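Putative MAR1 (PDB 1X9G) is of unknown function but is a putative ribonuclease of the isochorismatase superfamily, whose characterised members are largely hydrolases. Local coordinates at residues 43-48 with 138-143; 49-54 with 78-83; 92-97 with 122-127. One frame throughout, in Å; residues are numbered along the deposited sequence.

How the contacts relate
The three contacts lie within one alpha/beta domain built round a six-stranded parallel sheet. Contacts 1 and 2 share helix 39-55: its residues 43-48 pack on the end of strand 134-143, and its next turns, 49-54, meet the loop 78-83. Their centres are 12 Å apart, and N47 joins them through probable hydrogen bonds from N47 ND2 to E78 OE2 (3.2 Å) and between N47 OD1 and T80 N (3.3 Å). Contact 3 stands apart, its centre about 18 Å from that of contact 1 and about 22 Å from that of contact 2. It uses helix 117-130, which leads into the strand of contact 1, and it reaches the interface with a second subunit.

Contact 1: residues 43-48 with 138-143; sequences VFVANR and PKDGLG
V45 points from helix 39-55 straight at the turn 138-141, and its two methyl groups make most of the contact. V45 CG2 rests on the backbone of G141, 3.7 Å from G141 CA, and lies 3.9 Å from D140 CB. The other methyl, CG1, meets the ring of P138, with 3.8 Å between V45 CG1 and P138 CG. With CG1 anti to the backbone N (chi1 165°), one branch is turned to the proline and the other to the D140-G141 peptide. The glycine allows the main chains to come close here, the CA atoms of V45 and G141 being 5.3 Å apart.

One helical turn on, R48 sends an extended chain in the same direction, bending only at chi3 (-84°). R48 NH1 stops 4.4 Å from D140 OD2, too far for a salt bridge, and both atoms are hydrogen-bonded instead to the hydroxyl of S169. F44 covers one face of the R48 guanidinium, F44 CE2 lying 3.6 Å above the plane and over the centre, which probably limits the freedom of that group to swing.

The turn itself is closed by a hydrogen bond from G141 N to P138 O (2.8 Å). Backbone bonds of K139 with T167 and of G141 with G114 tie it to the neighbouring strands of the parallel sheet. Helix 169-176 borders the site, with S169 against V45 and I172 against P138, so the contact joins helix 39-55 to the broken strand 134-143, with helix 169-176 alongside, inside the alpha/beta fold. Between the two segments themselves the adhesion is apolar; the buried opposite charges of R48 and D140 are bridged by the S169 hydroxyl, hydrogen-bonded to both, and probably still attract.

Contact 2: residues 49-54 with 78-83; sequences LARLHE and EITLPK
R51 and T80 make the polar link between helix 39-55 and the loop. R51 NH2 donates to T80 O at 2.7 Å, with an angle of 148° at the hydrogen, and approaches nearly end-on to the carbonyl while the oxygen sits somewhat tilted from the guanidinium plane. R51 NH1 adds a weak bond to T80 O (3.3 Å), so this oxygen is held by both terminal nitrogens of one arginine.

The guanidinium is also fixed at its edge by charge. R51 NE forms a salt bridge with E54 OE1 (2.8 Å), a nearly straight bond (170°) that meets the syn side of the carboxylate but is tilted out of the carboxylate plane, and NH2 reaches E54 OE2 weakly. NH2 is thus divided between glutamate and carbonyl. The arginine leaves the helix pointing away from the loop and comes back because its chain folds at chi2 and again at chi3 (75°), which brings one face of the guanidinium over A50 CB, offset toward its rim.

In the fold, helix 39-55 is the connection of a beta-alpha-beta crossover from strand 21-26 to strand 60-67, and residues 78-83 belong to the long loop leading from the latter to strand 86-90, outermost in the sheet within the chain. The contact joins that loop to the helix.

Van der Waals packing centres on P82, which faces the helix. H53 presents its ring edge to the proline, H53 CD2 lying 3.7 Å from P82 CG, and A50 CB is 4.3 Å from P82 CG. The E54 side chain crosses that of P82 at about a right angle, the polar E54 OE2 lying 3.5 Å from P82 CA. H53 is anchored at both nitrogens, ND1 by the hydroxyl of T60 and NE2 by that of T84, while Y62 of strand 60-67 packs against A50, H53 and P82.

Contact 3: residues 92-97 with 122-127; sequences RFSCVV and LQTVAD
S94 and T124 bring loop and helix together most closely, with their CA atoms 4.3 Å apart. S94 OG donates to D127 OD1 at 2.7 Å, using the anti lone pair of the carboxylate. One turn earlier in the helix, T124 OG1 accepts from C95 N (3.0 Å, 165° at the hydrogen) and is itself hydrogen-bonded to C120 O. Here the packing is tight: V96 CG2 presses to 3.3 Å from D127 CB, while C95 CB lies 3.6 Å from T124 CG2.

S94 OG also accepts from V96 N at 3.0 Å, which makes 94-96 an ST turn. With chi1 at 172°, OG turned opposite the S94 nitrogen, the hydroxyl lies between V96 N and D127 OD1; one hydroxyl thus bonds to both the loop backbone and helix 117-130. V97, directly after, is the N-cap residue of helix 98-102; on the inner side, C95 and T124 both pack on L24 of the central strand 21-26.

The fit is looser at R92, which is partly exposed. R92 NH1 comes no nearer than 4.2 Å to D127 OD1; although guanidinium and carboxylate planes are nearly parallel, the oxygen lies well off the guanidinium plane, so any attraction is long-range. F93 and Q123 form instead a buried flank closed by the second subunit. They run side by side in the same direction, ring and amide turned 71° to each other, with Q123 NE2 3.7 Å from F93 CB. That amide nitrogen is hydrogen-bonded to L174 O of the second subunit, and F93 packs on L174 of that subunit and makes backbone hydrogen bonds to it.

Contact 1: residues 43-48 with 138-143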
# COMPACT_ATOMS: atom_id res chain seq x y z
N VAL A 43 5.43 -25.63 2.93
CA VAL A 43 6.27 -26.83 2.88
C VAL A 43 7.02 -26.86 1.55
O VAL A 43 8.21 -27.14 1.50
CB VAL A 43 5.41 -28.13 3.14
CG1 VAL A 43 6.16 -29.40 2.91
CG2 VAL A 43 4.84 -28.13 4.58
N PHE A 44 6.30 -26.54 0.48
CA PHE A 44 6.85 -26.56 -0.86
C PHE A 44 8.04 -25.62 -1.00
O PHE A 44 9.03 -25.95 -1.67
CB PHE A 44 5.77 -26.19 -1.89
CG PHE A 44 6.30 -26.01 -3.28
CD1 PHE A 44 6.51 -27.13 -4.11
CD2 PHE A 44 6.64 -24.75 -3.74
CE1 PHE A 44 7.05 -26.97 -5.43
CE2 PHE A 44 7.18 -24.58 -5.05
CZ PHE A 44 7.36 -25.69 -5.89
N VAL A 45 7.90 -24.44 -0.38
CA VAL A 45 8.87 -23.36 -0.45
C VAL A 45 10.05 -23.75 0.42
O VAL A 45 11.20 -23.49 0.06
CB VAL A 45 8.24 -21.97 0.00
CG1 VAL A 45 9.29 -20.92 0.28
CG2 VAL A 45 7.28 -21.46 -1.03
N ALA A 46 9.77 -24.35 1.56
CA ALA A 46 10.80 -24.93 2.45
C ALA A 46 11.66 -25.94 1.73
O ALA A 46 12.89 -25.83 1.77
CB ALA A 46 10.17 -25.57 3.69
N ASN A 47 11.02 -26.87 1.02
CA ASN A 47 11.76 -27.79 0.12
C ASN A 47 12.52 -27.04 -0.97
O ASN A 47 13.72 -27.25 -1.08
CB ASN A 47 10.88 -28.88 -0.51
CG ASN A 47 10.34 -29.89 0.52
OD1 ASN A 47 11.06 -30.33 1.43
ND2 ASN A 47 9.07 -30.26 0.35
N ARG A 48 11.84 -26.15 -1.72
CA ARG A 48 12.50 -25.33 -2.78
C ARG A 48 13.80 -24.65 -2.37
O ARG A 48 14.81 -24.77 -3.07
CB ARG A 48 11.56 -24.30 -3.42
CG ARG A 48 12.25 -23.38 -4.46
CD ARG A 48 11.24 -22.45 -5.24
NE ARG A 48 10.64 -23.14 -6.39
CZ ARG A 48 9.57 -22.73 -7.08
NH1 ARG A 48 8.95 -21.58 -6.76
NH2 ARG A 48 9.12 -23.45 -8.10
N PRO A 138 9.55 -14.80 0.89
CA PRO A 138 8.66 -15.26 -0.16
C PRO A 138 7.25 -15.39 0.39
O PRO A 138 7.02 -16.30 1.20
CB PRO A 138 9.20 -16.65 -0.49
CG PRO A 138 9.73 -17.15 0.86
CD PRO A 138 10.28 -15.92 1.53
N LYS A 139 6.34 -14.51 -0.04
CA LYS A 139 4.94 -14.52 0.42
C LYS A 139 4.25 -15.85 0.17
O LYS A 139 3.31 -16.25 0.86
CB LYS A 139 4.13 -13.43 -0.29
CG LYS A 139 2.75 -13.25 0.33
CD LYS A 139 2.04 -12.06 -0.30
CE LYS A 139 0.57 -12.29 -0.40
NZ LYS A 139 -0.09 -10.95 -0.20
N ASP A 140 4.68 -16.43 -0.93
CA ASP A 140 4.69 -17.81 -1.27
C ASP A 140 4.70 -18.86 -0.15
O ASP A 140 3.93 -19.83 -0.17
CB ASP A 140 6.01 -17.95 -2.06
CG ASP A 140 5.77 -18.60 -3.30
OD1 ASP A 140 4.56 -18.69 -3.55
OD2 ASP A 140 6.67 -19.03 -4.01
N GLY A 141 5.62 -18.68 0.79
CA GLY A 141 5.89 -19.63 1.84
C GLY A 141 5.63 -18.99 3.19
O GLY A 141 6.33 -19.27 4.17
N LEU A 142 4.61 -18.13 3.24
CA LEU A 142 4.09 -17.62 4.52
C LEU A 142 2.61 -17.96 4.69
O LEU A 142 1.89 -18.19 3.69
CB LEU A 142 4.31 -16.11 4.68
CG LEU A 142 5.68 -15.44 4.49
CD1 LEU A 142 5.50 -13.93 4.20
CD2 LEU A 142 6.71 -15.71 5.62
N GLY A 143 2.19 -18.06 5.96
CA GLY A 143 0.77 -18.28 6.30
C GLY A 143 0.40 -17.94 7.75
O GLY A 143 1.27 -17.83 8.60

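Contact 2: residues 49-54 with 78-83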
# COMPACT_ATOMS: atom_id res chain seq x y z
N LEU A 49 13.77 -23.92 -1.25
CA LEU A 49 14.97 -23.25 -0.70
C LEU A 49 15.97 -24.24 -0.11
O LEU A 49 17.14 -23.88 0.13
CB LEU A 49 14.56 -22.20 0.37
CG LEU A 49 14.00 -20.83 -0.07
CD1 LEU A 49 14.98 -20.05 -0.96
CD2 LEU A 49 12.73 -20.98 -0.83
N ALA A 50 15.51 -25.47 0.15
CA ALA A 50 16.36 -26.50 0.76
C ALA A 50 17.25 -26.99 -0.33
O ALA A 50 18.47 -26.98 -0.17
CB ALA A 50 15.53 -27.65 1.36
N ARG A 51 16.63 -27.35 -1.46
CA ARG A 51 17.35 -27.83 -2.64
C ARG A 51 18.26 -26.76 -3.23
O ARG A 51 19.38 -27.06 -3.69
CB ARG A 51 16.38 -28.35 -3.71
CG ARG A 51 15.34 -29.40 -3.21
CD ARG A 51 15.95 -30.72 -2.81
NE ARG A 51 16.65 -30.71 -1.53
CZ ARG A 51 16.04 -30.73 -0.33
NH1 ARG A 51 14.70 -30.68 -0.27
NH2 ARG A 51 16.77 -30.74 0.80
N LEU A 52 17.79 -25.52 -3.22
CA LEU A 52 18.59 -24.38 -3.64
C LEU A 52 19.89 -24.23 -2.84
O LEU A 52 20.95 -23.93 -3.42
CB LEU A 52 17.76 -23.07 -3.57
CG LEU A 52 18.57 -21.82 -3.97
CD1 LEU A 52 19.00 -22.05 -5.39
CD2 LEU A 52 17.84 -20.47 -3.81
N HIS A 53 19.80 -24.36 -1.52
CA HIS A 53 20.96 -24.18 -0.66
C HIS A 53 22.01 -25.28 -0.91
O HIS A 53 23.21 -24.99 -0.90
CB HIS A 53 20.52 -24.13 0.81
CG HIS A 53 21.51 -24.72 1.78
ND1 HIS A 53 22.69 -24.09 2.12
CD2 HIS A 53 21.48 -25.88 2.49
CE1 HIS A 53 23.34 -24.83 3.00
NE2 HIS A 53 22.64 -25.93 3.23
N GLU A 54 21.55 -26.51 -1.15
CA GLU A 54 22.43 -27.61 -1.61
C GLU A 54 23.15 -27.29 -2.92
O GLU A 54 24.30 -27.65 -3.08
CB GLU A 54 21.66 -28.91 -1.71
CG GLU A 54 21.25 -29.36 -0.33
CD GLU A 54 20.14 -30.37 -0.33
OE1 GLU A 54 19.38 -30.45 -1.31
OE2 GLU A 54 20.02 -31.08 0.70
N GLU A 78 7.35 -34.20 5.68
CA GLU A 78 7.37 -33.84 4.27
C GLU A 78 8.40 -32.72 3.92
O GLU A 78 8.70 -32.50 2.74
CB GLU A 78 5.92 -33.60 3.78
CG GLU A 78 5.74 -32.70 2.53
CD GLU A 78 6.23 -33.31 1.20
OE1 GLU A 78 5.56 -34.25 0.69
OE2 GLU A 78 7.24 -32.82 0.63
N ILE A 79 8.99 -32.06 4.91
CA ILE A 79 10.21 -31.29 4.64
C ILE A 79 11.50 -32.13 4.82
O ILE A 79 11.90 -32.49 5.95
CB ILE A 79 10.31 -29.96 5.45
CG1 ILE A 79 9.14 -29.03 5.14
CG2 ILE A 79 11.63 -29.23 5.13
CD1 ILE A 79 8.72 -28.12 6.30
N THR A 80 12.16 -32.40 3.69
CA THR A 80 13.45 -33.04 3.69
C THR A 80 14.61 -32.05 3.81
O THR A 80 15.16 -31.58 2.82
CB THR A 80 13.64 -34.06 2.54
OG1 THR A 80 12.65 -33.85 1.53
CG2 THR A 80 13.50 -35.51 3.11
N LEU A 81 14.93 -31.76 5.06
CA LEU A 81 16.07 -30.95 5.48
C LEU A 81 17.39 -31.31 4.80
O LEU A 81 17.65 -32.49 4.54
CB LEU A 81 16.26 -31.12 7.00
CG LEU A 81 15.27 -30.52 7.99
CD1 LEU A 81 14.68 -29.21 7.41
CD2 LEU A 81 14.17 -31.52 8.40
N PRO A 82 18.24 -30.30 4.55
CA PRO A 82 19.60 -30.56 4.10
C PRO A 82 20.43 -31.14 5.26
O PRO A 82 20.11 -30.87 6.42
CB PRO A 82 20.13 -29.17 3.72
CG PRO A 82 18.98 -28.24 3.78
CD PRO A 82 17.97 -28.86 4.68
N LYS A 83 21.47 -31.92 4.96
CA LYS A 83 22.30 -32.49 6.04
C LYS A 83 23.00 -31.38 6.83
O LYS A 83 23.26 -31.53 8.02
CB LYS A 83 23.35 -33.48 5.50
CG LYS A 83 22.81 -34.52 4.55
CD LYS A 83 21.67 -35.31 5.17
CE LYS A 83 21.11 -36.33 4.19
NZ LYS A 83 20.81 -37.61 4.89

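Contact 3: residues 92-97 with 122-127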
# COMPACT_ATOMS: atom_id res chain seq x y z
N ARG A 92 10.80 -18.39 22.76
CA ARG A 92 10.75 -17.04 22.21
C ARG A 92 9.91 -17.04 20.92
O ARG A 92 10.06 -17.96 20.08
CB ARG A 92 12.17 -16.55 21.98
CG ARG A 92 12.30 -15.23 21.26
CD ARG A 92 13.40 -14.41 21.90
NE ARG A 92 12.80 -13.48 22.86
CZ ARG A 92 12.93 -12.16 22.82
NH1 ARG A 92 13.65 -11.57 21.87
NH2 ARG A 92 12.34 -11.41 23.76
N PHE A 93 8.99 -16.07 20.77
CA PHE A 93 8.13 -16.03 19.56
C PHE A 93 9.00 -15.73 18.35
O PHE A 93 8.88 -16.39 17.32
CB PHE A 93 6.93 -15.09 19.68
CG PHE A 93 5.97 -15.48 20.75
CD1 PHE A 93 5.49 -14.53 21.65
CD2 PHE A 93 5.58 -16.82 20.90
CE1 PHE A 93 4.59 -14.90 22.68
CE2 PHE A 93 4.71 -17.22 21.94
CZ PHE A 93 4.20 -16.24 22.83
N SER A 94 9.91 -14.79 18.51
CA SER A 94 10.95 -14.57 17.52
C SER A 94 12.07 -15.61 17.47
O SER A 94 12.62 -15.99 18.52
CB SER A 94 11.63 -13.26 17.81
OG SER A 94 12.74 -13.17 16.97
N CYS A 95 12.41 -16.02 16.24
CA CYS A 95 13.59 -16.82 15.91
C CYS A 95 14.94 -16.28 16.37
O CYS A 95 15.88 -17.05 16.49
CB CYS A 95 13.71 -17.05 14.41
SG CYS A 95 12.42 -18.09 13.70
N VAL A 96 15.05 -14.99 16.66
CA VAL A 96 16.34 -14.47 17.12
C VAL A 96 16.61 -14.84 18.59
O VAL A 96 16.31 -14.08 19.53
CB VAL A 96 16.50 -12.96 16.82
CG1 VAL A 96 17.93 -12.50 17.11
CG2 VAL A 96 16.10 -12.67 15.35
N VAL A 97 17.12 -16.06 18.77
CA VAL A 97 17.60 -16.57 20.07
C VAL A 97 19.12 -16.69 19.98
O VAL A 97 19.66 -16.67 18.85
CB VAL A 97 16.95 -17.92 20.44
CG1 VAL A 97 15.47 -17.71 20.80
CG2 VAL A 97 17.13 -18.97 19.35
N LEU A 122 6.66 -12.19 11.95
CA LEU A 122 6.65 -10.76 12.22
C LEU A 122 7.74 -10.35 13.27
O LEU A 122 8.58 -9.50 13.00
CB LEU A 122 5.21 -10.33 12.59
CG LEU A 122 4.97 -8.82 12.83
CD1 LEU A 122 4.97 -7.99 11.54
CD2 LEU A 122 3.67 -8.56 13.60
N GLN A 123 7.74 -10.97 14.45
CA GLN A 123 8.77 -10.66 15.48
C GLN A 123 10.17 -10.98 15.03
O GLN A 123 11.11 -10.21 15.28
CB GLN A 123 8.44 -11.35 16.83
CG GLN A 123 7.02 -11.00 17.28
CD GLN A 123 6.71 -11.34 18.71
OE1 GLN A 123 7.54 -11.14 19.60
NE2 GLN A 123 5.48 -11.80 18.96
N THR A 124 10.30 -12.10 14.33
CA THR A 124 11.59 -12.53 13.77
C THR A 124 12.17 -11.46 12.84
O THR A 124 13.33 -11.05 13.01
CB THR A 124 11.40 -13.82 13.01
OG1 THR A 124 10.93 -14.81 13.93
CG2 THR A 124 12.64 -14.25 12.35
N VAL A 125 11.36 -10.96 11.88
CA VAL A 125 11.88 -9.95 10.97
C VAL A 125 12.19 -8.61 11.62
O VAL A 125 13.19 -8.02 11.28
CB VAL A 125 11.14 -9.82 9.54
CG1 VAL A 125 10.21 -10.94 9.26
CG2 VAL A 125 10.46 -8.52 9.35
N ALA A 126 11.39 -8.12 12.57
CA ALA A 126 11.76 -6.86 13.25
C ALA A 126 13.14 -7.01 13.95
O ALA A 126 13.94 -6.08 13.90
CB ALA A 126 10.67 -6.37 14.22
N ASP A 127 13.41 -8.17 14.56
CA ASP A 127 14.73 -8.46 15.20
C ASP A 127 15.90 -8.52 14.19
O ASP A 127 16.92 -7.86 14.38
CB ASP A 127 14.70 -9.75 16.05
CG ASP A 127 13.85 -9.64 17.34
OD1 ASP A 127 13.38 -10.71 17.77
OD2 ASP A 127 13.65 -8.54 17.94